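Peptidase S15/CocE/NonD (Thaumarchaeota archaeon SCGC AB-539-E09, PDB 4PF1) is a serine aminopeptidase of the alpha/beta hydrolase fold, probably removing residues from the amino-terminal end of peptides. Local coordinates at residues I39-G44 / S134-D139; K120-P125 / T167-I172; V45-I50 / Y110-G115. One frame throughout, in Å; residues are numbered along the deposited sequence.

Contact 1. Residues I39-G44 / S134-D139; sequences IPMRDG and STDTYD
Arg42 and Asp139 hold this contact together through a side-on salt bridge. Two nitrogens of the arginine take the two carboxylate oxygens one each. Arg42 NE donates to Asp139 OD2 at 3.0 Å, nearly straight and within the guanidinium plane, and uses the syn lone pair of that oxygen. Arg42 NH1 donates to Asp139 OD1 at 2.9 Å from the syn side, tilted out of the carboxylate plane. The two planes are turned 34° apart, so the pairing is twisted. Asp139 OD2 takes a second donor, Arg42 N, at 3.1 Å from above the carboxylate plane. One aspartate thus grips both the backbone and the side chain of the turn residue. The arginine chain bends at chi3 (66°), which lets one guanidinium face lie over Thr135 CB, 3.7 Å from Arg42 CZ. Tyr138 CD1 lies near the guanidinium edge.

This charged side belongs to the outer part of the contact, where Arg42 is exposed. The inner part sets the Met41 side chain against Asp136 oxygens and the Asp139 CB. Met41 is buried, and its chain folds at chi2 and chi3. Met41 SD comes 3.4 Å from Asp136 O. It also lies 3.8 Å from Asp139 CB, counted from Met41 SD. Met41 CG is 3.5 Å from Asp136 OD1. That carboxylate has its own charged partner, since Asp136 OD1 forms a salt bridge with Arg107.

Residues Met41 to Gly44 form a type I beta turn, closed by Gly44 N on Met41 O. The turn links strand 32-40 to strand 46-54 at the edge of the main sheet of the alpha/beta hydrolase fold. The contact presses this hairpin end on the first turns of helix 133-147, with Leu47 of strand 46-54 touching both Met41 and Asp136.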
loop_
_atom_site.group_PDB
_atom_site.type_symbol
_atom_site.label_atom_id
_atom_site.label_comp_id
_atom_site.label_asym_id
_atom_site.label_seq_id
_atom_site.Cartn_x
_atom_site.Cartn_y
_atom_site.Cartn_z
ATOM N N ILE A 39 -14.853 -5.407 -43.885
ATOM C CA ILE A 39 -16.046 -4.922 -44.582
ATOM C C ILE A 39 -15.670 -3.848 -45.614
ATOM O O ILE A 39 -15.098 -2.816 -45.249
ATOM C CB ILE A 39 -17.142 -4.409 -43.595
ATOM C CG1 ILE A 39 -17.559 -5.511 -42.589
ATOM C CG2 ILE A 39 -18.364 -3.876 -44.366
ATOM C CD1 ILE A 39 -18.443 -5.021 -41.425
ATOM N N PRO A 40 -16.028 -4.055 -46.904
ATOM C CA PRO A 40 -15.721 -3.032 -47.913
ATOM C C PRO A 40 -16.711 -1.872 -47.860
ATOM O O PRO A 40 -17.927 -2.089 -47.835
ATOM C CB PRO A 40 -15.814 -3.792 -49.248
ATOM C CG PRO A 40 -16.225 -5.204 -48.903
ATOM C CD PRO A 40 -16.723 -5.208 -47.504
ATOM N N MET A 41 -16.186 -0.635 -47.857
ATOM C CA MET A 41 -17.008 0.575 -47.873
ATOM C C MET A 41 -17.433 0.875 -49.319
ATOM O O MET A 41 -17.019 0.156 -50.233
ATOM C CB MET A 41 -16.246 1.764 -47.242
ATOM C CG MET A 41 -15.812 1.521 -45.790
ATOM S SD MET A 41 -17.196 1.334 -44.635
ATOM C CE MET A 41 -17.136 -0.378 -44.321
ATOM N N ARG A 42 -18.264 1.923 -49.530
ATOM C CA ARG A 42 -18.774 2.305 -50.862
ATOM C C ARG A 42 -17.650 2.711 -51.852
ATOM O O ARG A 42 -17.888 2.738 -53.066
ATOM C CB ARG A 42 -19.818 3.433 -50.752
ATOM C CG ARG A 42 -19.295 4.715 -50.098
ATOM C CD ARG A 42 -20.415 5.678 -49.781
ATOM N NE ARG A 42 -21.325 5.152 -48.762
ATOM C CZ ARG A 42 -22.484 5.712 -48.441
ATOM N NH1 ARG A 42 -23.251 5.172 -47.505
ATOM N NH2 ARG A 42 -22.887 6.817 -49.054
ATOM N N ASP A 43 -16.441 3.027 -51.335
ATOM C CA ASP A 43 -15.307 3.399 -52.182
ATOM C C ASP A 43 -14.309 2.221 -52.340
ATOM O O ASP A 43 -13.262 2.380 -52.969
ATOM C CB ASP A 43 -14.608 4.666 -51.640
ATOM C CG ASP A 43 -13.907 4.513 -50.303
ATOM O OD1 ASP A 43 -14.307 3.620 -49.513
ATOM O OD2 ASP A 43 -12.991 5.315 -50.023
ATOM N N GLY A 44 -14.667 1.055 -51.794
ATOM C CA GLY A 44 -13.852 -0.153 -51.890
ATOM C C GLY A 44 -12.880 -0.370 -50.744
ATOM O O GLY A 44 -12.371 -1.480 -50.570
ATOM N N SER A 134 -20.001 8.913 -40.982
ATOM C CA SER A 134 -21.424 8.592 -41.146
ATOM C C SER A 134 -21.677 7.653 -42.341
ATOM O O SER A 134 -22.523 6.766 -42.234
ATOM C CB SER A 134 -22.265 9.861 -41.277
ATOM O OG SER A 134 -22.100 10.503 -42.528
ATOM N N THR A 135 -20.950 7.838 -43.467
ATOM C CA THR A 135 -21.115 6.976 -44.649
ATOM C C THR A 135 -20.505 5.610 -44.373
ATOM O O THR A 135 -21.082 4.593 -44.766
ATOM C CB THR A 135 -20.536 7.614 -45.930
ATOM O OG1 THR A 135 -19.110 7.522 -45.933
ATOM C CG2 THR A 135 -20.978 9.048 -46.123
ATOM N N ASP A 136 -19.341 5.588 -43.685
ATOM C CA ASP A 136 -18.663 4.353 -43.291
ATOM C C ASP A 136 -19.535 3.561 -42.305
ATOM O O ASP A 136 -19.643 2.339 -42.436
ATOM C CB ASP A 136 -17.275 4.652 -42.683
ATOM C CG ASP A 136 -16.178 4.957 -43.704
ATOM O OD1 ASP A 136 -16.435 4.809 -44.924
ATOM O OD2 ASP A 136 -15.058 5.311 -43.282
ATOM N N THR A 137 -20.215 4.271 -41.373
ATOM C CA THR A 137 -21.141 3.672 -40.399
ATOM C C THR A 137 -22.329 3.037 -41.124
ATOM O O THR A 137 -22.707 1.911 -40.790
ATOM C CB THR A 137 -21.619 4.723 -39.388
ATOM O OG1 THR A 137 -20.499 5.196 -38.647
ATOM C CG2 THR A 137 -22.674 4.185 -38.435
ATOM N N TYR A 138 -22.921 3.766 -42.110
ATOM C CA TYR A 138 -24.060 3.271 -42.894
ATOM C C TYR A 138 -23.698 1.961 -43.608
ATOM O O TYR A 138 -24.493 1.021 -43.591
ATOM C CB TYR A 138 -24.541 4.329 -43.920
ATOM C CG TYR A 138 -25.770 3.898 -44.695
ATOM C CD1 TYR A 138 -25.658 3.104 -45.834
ATOM C CD2 TYR A 138 -27.044 4.271 -44.282
ATOM C CE1 TYR A 138 -26.786 2.667 -46.526
ATOM C CE2 TYR A 138 -28.180 3.854 -44.977
ATOM C CZ TYR A 138 -28.046 3.050 -46.097
ATOM O OH TYR A 138 -29.160 2.627 -46.778
ATOM N N ASP A 139 -22.504 1.912 -44.244
ATOM C CA ASP A 139 -22.032 0.734 -44.981
ATOM C C ASP A 139 -21.706 -0.423 -44.021
ATOM O O ASP A 139 -21.895 -1.586 -44.385
ATOM C CB ASP A 139 -20.811 1.089 -45.849
ATOM C CG ASP A 139 -21.057 2.213 -46.846
ATOM O OD1 ASP A 139 -22.235 2.445 -47.208
ATOM O OD2 ASP A 139 -20.074 2.869 -47.255
#

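Contact 2. Residues K120-P125 / T167-I172; sequences KPLTGP and TLMCTI
Leu122 reaches across to Met169 and Ile172, and no hydrogen bond joins the two segments. Its CB leaves the backbone toward 167-172 but meets nothing there within 4.2 Å. CG is set anti to the carbonyl carbon (chi1 -73°) and is also too far for close contact. The two methyls do the touching. Leu122 CD1 packs on Ile172 CG2 at 3.8 Å. Leu122 CD2 meets two partners, Met169 SD at 3.9 Å and Ile172 CG2 also at 3.9 Å. CD1 meets Ile172 CG2 alone. The leucine lies at a slant to both side chains.

Met169 bends at chi2 (-69°) and is straight beyond it. This brings Met169 CE to the backbone of 120-125, 4.1 Å from Lys120 O. That carbonyl accepts a hydrogen bond from Tyr165 OH.

Helix 162-169 directly follows Ser161, the probable nucleophile of a Ser-His-Asp triad. This is consistent with the helix that follows the nucleophile elbow in alpha/beta hydrolases. Segment 167-172 is where this helix gives way to a loop. Residues Met169 to Ile172 make a type I beta turn there, and the turn presents Ile172 to the leucine. Thr171 adds a side-chain bond, Thr171 OG1 to Leu168 O at 2.7 Å, in the carbonyl plane. The same carbonyl also accepts from Thr171 N.

Met277 of helix 274-279 packs on both Leu122 and Ile172. From helix 133-147, His133 touches Met169.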
loop_
_atom_site.group_PDB
_atom_site.type_symbol
_atom_site.label_atom_id
_atom_site.label_comp_id
_atom_site.label_asym_id
_atom_site.label_seq_id
_atom_site.Cartn_x
_atom_site.Cartn_y
_atom_site.Cartn_z
ATOM N N LYS A 120 -12.100 12.811 -38.474
ATOM C CA LYS A 120 -12.519 13.099 -39.848
ATOM C C LYS A 120 -13.917 13.738 -39.879
ATOM O O LYS A 120 -14.878 13.132 -39.396
ATOM C CB LYS A 120 -12.484 11.827 -40.710
ATOM C CG LYS A 120 -12.471 12.111 -42.202
ATOM C CD LYS A 120 -12.633 10.848 -43.002
ATOM C CE LYS A 120 -12.449 11.102 -44.474
ATOM N NZ LYS A 120 -12.638 9.863 -45.274
ATOM N N PRO A 121 -14.028 15.000 -40.359
ATOM C CA PRO A 121 -15.346 15.652 -40.385
ATOM C C PRO A 121 -16.210 15.160 -41.544
ATOM O O PRO A 121 -15.735 14.393 -42.384
ATOM C CB PRO A 121 -14.997 17.136 -40.534
ATOM C CG PRO A 121 -13.697 17.149 -41.260
ATOM C CD PRO A 121 -12.976 15.867 -40.937
ATOM N N LEU A 122 -17.477 15.619 -41.600
ATOM C CA LEU A 122 -18.407 15.281 -42.678
ATOM C C LEU A 122 -17.903 15.795 -44.019
ATOM O O LEU A 122 -17.204 16.813 -44.056
ATOM C CB LEU A 122 -19.796 15.891 -42.407
ATOM C CG LEU A 122 -20.667 15.268 -41.315
ATOM C CD1 LEU A 122 -22.000 15.962 -41.267
ATOM C CD2 LEU A 122 -20.895 13.771 -41.549
ATOM N N THR A 123 -18.305 15.132 -45.128
ATOM C CA THR A 123 -17.943 15.562 -46.483
ATOM C C THR A 123 -18.373 17.017 -46.683
ATOM O O THR A 123 -19.477 17.397 -46.281
ATOM C CB THR A 123 -18.551 14.634 -47.560
ATOM O OG1 THR A 123 -19.972 14.605 -47.426
ATOM C CG2 THR A 123 -17.988 13.220 -47.506
ATOM N N GLY A 124 -17.463 17.824 -47.218
ATOM C CA GLY A 124 -17.689 19.245 -47.441
ATOM C C GLY A 124 -16.401 20.033 -47.587
ATOM O O GLY A 124 -15.437 19.533 -48.176
ATOM N N PRO A 125 -16.337 21.277 -47.035
ATOM C CA PRO A 125 -15.113 22.094 -47.197
ATOM C C PRO A 125 -13.878 21.531 -46.480
ATOM O O PRO A 125 -12.755 21.856 -46.871
ATOM C CB PRO A 125 -15.512 23.459 -46.612
ATOM C CG PRO A 125 -17.010 23.448 -46.556
ATOM C CD PRO A 125 -17.390 22.025 -46.317
ATOM N N THR A 167 -19.850 7.766 -32.320
ATOM C CA THR A 167 -21.241 7.448 -31.957
ATOM C C THR A 167 -22.171 8.576 -32.456
ATOM O O THR A 167 -23.233 8.294 -33.014
ATOM C CB THR A 167 -21.348 7.225 -30.427
ATOM O OG1 THR A 167 -20.646 6.033 -30.073
ATOM C CG2 THR A 167 -22.791 7.134 -29.937
ATOM N N LEU A 168 -21.754 9.848 -32.273
ATOM C CA LEU A 168 -22.515 11.012 -32.735
ATOM C C LEU A 168 -22.621 11.031 -34.262
ATOM O O LEU A 168 -23.664 11.412 -34.801
ATOM C CB LEU A 168 -21.873 12.322 -32.247
ATOM C CG LEU A 168 -21.885 12.588 -30.742
ATOM C CD1 LEU A 168 -20.987 13.759 -30.406
ATOM C CD2 LEU A 168 -23.305 12.838 -30.227
ATOM N N MET A 169 -21.546 10.599 -34.957
ATOM C CA MET A 169 -21.507 10.562 -36.423
ATOM C C MET A 169 -22.464 9.495 -36.999
ATOM O O MET A 169 -22.851 9.601 -38.161
ATOM C CB MET A 169 -20.074 10.337 -36.924
ATOM C CG MET A 169 -19.194 11.581 -36.829
ATOM S SD MET A 169 -19.696 12.877 -37.992
ATOM C CE MET A 169 -18.488 14.079 -37.664
ATOM N N CYS A 170 -22.887 8.505 -36.171
ATOM C CA CYS A 170 -23.844 7.458 -36.575
ATOM C C CYS A 170 -25.242 8.060 -36.805
ATOM O O CYS A 170 -26.036 7.494 -37.561
ATOM C CB CYS A 170 -23.900 6.339 -35.535
ATOM S SG CYS A 170 -22.329 5.472 -35.277
ATOM N N THR A 171 -25.541 9.193 -36.137
ATOM C CA THR A 171 -26.847 9.860 -36.175
ATOM C C THR A 171 -27.022 10.778 -37.409
ATOM O O THR A 171 -28.125 11.281 -37.628
ATOM C CB THR A 171 -27.096 10.641 -34.868
ATOM O OG1 THR A 171 -26.283 11.815 -34.841
ATOM C CG2 THR A 171 -26.853 9.805 -33.629
ATOM N N ILE A 172 -25.947 10.998 -38.200
ATOM C CA ILE A 172 -26.017 11.807 -39.429
ATOM C C ILE A 172 -26.381 10.871 -40.581
ATOM O O ILE A 172 -25.665 9.891 -40.809
ATOM C CB ILE A 172 -24.694 12.591 -39.689
ATOM C CG1 ILE A 172 -24.306 13.497 -38.481
ATOM C CG2 ILE A 172 -24.752 13.383 -41.012
ATOM C CD1 ILE A 172 -25.372 14.569 -38.041
#

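Contact 3. Residues V45-I50 / Y110-G115; sequences VKLNTI and YGSEGG
This is a backbone and side-chain pairing between an outer strand of the alpha/beta hydrolase sheet and a loop. Strand 46-54 is second from the edge, and 110-115 belongs to the long loop between strand 100-105 and helix 133-147. The two touching parts run nearly antiparallel, 162° apart end to end. A single backbone bond joins them, Glu113 N to Lys46 O at 3.0 Å and almost straight. Side chains of the loop supply the other bonds to the strand.

Ser112 OG accepts from Asn48 N at 2.8 Å. The same hydroxyl is hydrogen-bonded to Asp105 O at the end of strand 100-105, so it bridges two neighbouring strands. Ser112 OG is also close to Leu47, 3.3 Å from Leu47 CA. Asn48 CB is 3.5 Å from Gly111 C. With CG anti to the backbone N (chi1 -170°), the Asn48 amide comes up to Gly111 CA, and its ND2 bonds to Glu72 and Asp105.

At the other end, Val45 CG1 packs on the peptide between Glu113 and Gly114, 3.6 Å from Gly114 N. Glu113 extends beyond CG and lies beside Lys46, the two chains pointing the same way. Glu113 OE1 accepts from Lys46 N at 3.1 Å, met from above the carboxylate plane. The backbone N and O of Lys46 are thus both taken by Glu113. The charged ends stand further apart, as a long salt bridge of 4.0 Å from Lys46 NZ to Glu113 OE2. A water links the two side chains: it accepts from Lys46 NZ and donates to Glu113 OE1, its O 2.7 Å from Glu113 OE1.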
loop_
_atom_site.group_PDB
_atom_site.type_symbol
_atom_site.label_atom_id
_atom_site.label_comp_id
_atom_site.label_asym_id
_atom_site.label_seq_id
_atom_site.Cartn_x
_atom_site.Cartn_y
_atom_site.Cartn_z
ATOM N N VAL A 45 -12.610 0.688 -49.958
ATOM C CA VAL A 45 -11.703 0.639 -48.802
ATOM C C VAL A 45 -12.322 -0.266 -47.710
ATOM O O VAL A 45 -13.502 -0.125 -47.399
ATOM C CB VAL A 45 -11.391 2.071 -48.296
ATOM C CG1 VAL A 45 -10.576 2.047 -47.009
ATOM C CG2 VAL A 45 -10.673 2.881 -49.373
ATOM N N LYS A 46 -11.537 -1.228 -47.180
ATOM C CA LYS A 46 -12.032 -2.201 -46.199
ATOM C C LYS A 46 -11.693 -1.816 -44.751
ATOM O O LYS A 46 -10.549 -1.456 -44.456
ATOM C CB LYS A 46 -11.492 -3.609 -46.507
ATOM C CG LYS A 46 -11.995 -4.186 -47.825
ATOM C CD LYS A 46 -11.506 -5.611 -48.033
ATOM C CE LYS A 46 -11.313 -5.944 -49.491
ATOM N NZ LYS A 46 -10.047 -5.369 -50.025
ATOM N N LEU A 47 -12.691 -1.928 -43.845
ATOM C CA LEU A 47 -12.525 -1.628 -42.419
ATOM C C LEU A 47 -12.506 -2.908 -41.589
ATOM O O LEU A 47 -13.368 -3.777 -41.770
ATOM C CB LEU A 47 -13.638 -0.684 -41.893
ATOM C CG LEU A 47 -13.827 0.690 -42.584
ATOM C CD1 LEU A 47 -14.740 1.580 -41.761
ATOM C CD2 LEU A 47 -12.496 1.406 -42.814
ATOM N N ASN A 48 -11.532 -3.016 -40.663
ATOM C CA ASN A 48 -11.392 -4.174 -39.787
ATOM C C ASN A 48 -12.509 -4.178 -38.744
ATOM O O ASN A 48 -12.638 -3.224 -37.972
ATOM C CB ASN A 48 -10.015 -4.187 -39.127
ATOM C CG ASN A 48 -9.704 -5.461 -38.393
ATOM O OD1 ASN A 48 -10.092 -6.562 -38.808
ATOM N ND2 ASN A 48 -8.984 -5.341 -37.288
ATOM N N THR A 49 -13.350 -5.227 -38.763
ATOM C CA THR A 49 -14.524 -5.310 -37.898
ATOM C C THR A 49 -14.508 -6.595 -37.060
ATOM O O THR A 49 -14.473 -7.699 -37.607
ATOM C CB THR A 49 -15.796 -5.190 -38.752
ATOM O OG1 THR A 49 -15.611 -4.151 -39.720
ATOM C CG2 THR A 49 -17.028 -4.900 -37.926
ATOM N N ILE A 50 -14.555 -6.439 -35.729
ATOM C CA ILE A 50 -14.535 -7.556 -34.782
ATOM C C ILE A 50 -15.944 -7.768 -34.243
ATOM O O ILE A 50 -16.465 -6.913 -33.529
ATOM C CB ILE A 50 -13.495 -7.318 -33.637
ATOM C CG1 ILE A 50 -12.091 -6.880 -34.178
ATOM C CG2 ILE A 50 -13.408 -8.516 -32.675
ATOM C CD1 ILE A 50 -11.464 -7.754 -35.341
ATOM N N TYR A 110 -4.938 1.036 -37.484
ATOM C CA TYR A 110 -4.588 -0.345 -37.152
ATOM C C TYR A 110 -4.888 -1.352 -38.284
ATOM O O TYR A 110 -4.137 -1.410 -39.256
ATOM C CB TYR A 110 -5.263 -0.773 -35.836
ATOM C CG TYR A 110 -4.648 -0.129 -34.610
ATOM C CD1 TYR A 110 -3.557 -0.706 -33.969
ATOM C CD2 TYR A 110 -5.147 1.067 -34.102
ATOM C CE1 TYR A 110 -2.979 -0.115 -32.847
ATOM C CE2 TYR A 110 -4.588 1.661 -32.970
ATOM C CZ TYR A 110 -3.506 1.063 -32.342
ATOM O OH TYR A 110 -2.950 1.637 -31.228
ATOM N N GLY A 111 -5.954 -2.143 -38.126
ATOM C CA GLY A 111 -6.329 -3.182 -39.079
ATOM C C GLY A 111 -7.052 -2.702 -40.319
ATOM O O GLY A 111 -7.184 -3.460 -41.284
ATOM N N SER A 112 -7.557 -1.453 -40.297
ATOM C CA SER A 112 -8.324 -0.892 -41.410
ATOM C C SER A 112 -7.441 -0.242 -42.466
ATOM O O SER A 112 -6.350 0.249 -42.163
ATOM C CB SER A 112 -9.336 0.130 -40.905
ATOM O OG SER A 112 -10.387 -0.494 -40.193
ATOM N N GLU A 113 -7.945 -0.222 -43.711
ATOM C CA GLU A 113 -7.299 0.415 -44.855
ATOM C C GLU A 113 -7.672 1.897 -44.901
ATOM O O GLU A 113 -8.445 2.372 -44.059
ATOM C CB GLU A 113 -7.735 -0.277 -46.164
ATOM C CG GLU A 113 -7.201 -1.686 -46.336
ATOM C CD GLU A 113 -7.804 -2.464 -47.491
ATOM O OE1 GLU A 113 -8.736 -1.947 -48.150
ATOM O OE2 GLU A 113 -7.340 -3.600 -47.737
ATOM N N GLY A 114 -7.158 2.598 -45.906
ATOM C CA GLY A 114 -7.455 4.005 -46.134
ATOM C C GLY A 114 -6.558 4.964 -45.388
ATOM O O GLY A 114 -5.645 4.548 -44.663
ATOM N N GLY A 115 -6.812 6.252 -45.599
ATOM C CA GLY A 115 -6.080 7.332 -44.955
ATOM C C GLY A 115 -6.704 7.732 -43.639
ATOM O O GLY A 115 -7.911 7.545 -43.434
HETATM O O HOH W 1 -9.679 -2.589 -50.585
#

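In the fold
From the N terminus, strand 32-40 leads into the turn of 39-44, and strand 46-54 follows at once. Contact 3 closes first, when the loop after strand 100-105 returns to 45-50. It is nested inside the larger loop that contact 1 closes at helix 133-147. Contact 2 opens at 120-125, before that helix, and closes at 167-172, after it, so contacts 1 and 2 cross. Contacts 2 and 3 are in series and do not touch. Ile39 and Leu47 pair as sheet neighbours and join contact 1 to contact 3. Ser134 packs on Met169 and Thr137 on Cys170, so helix 133-147 connects the sheet edge with the end of helix 162-169.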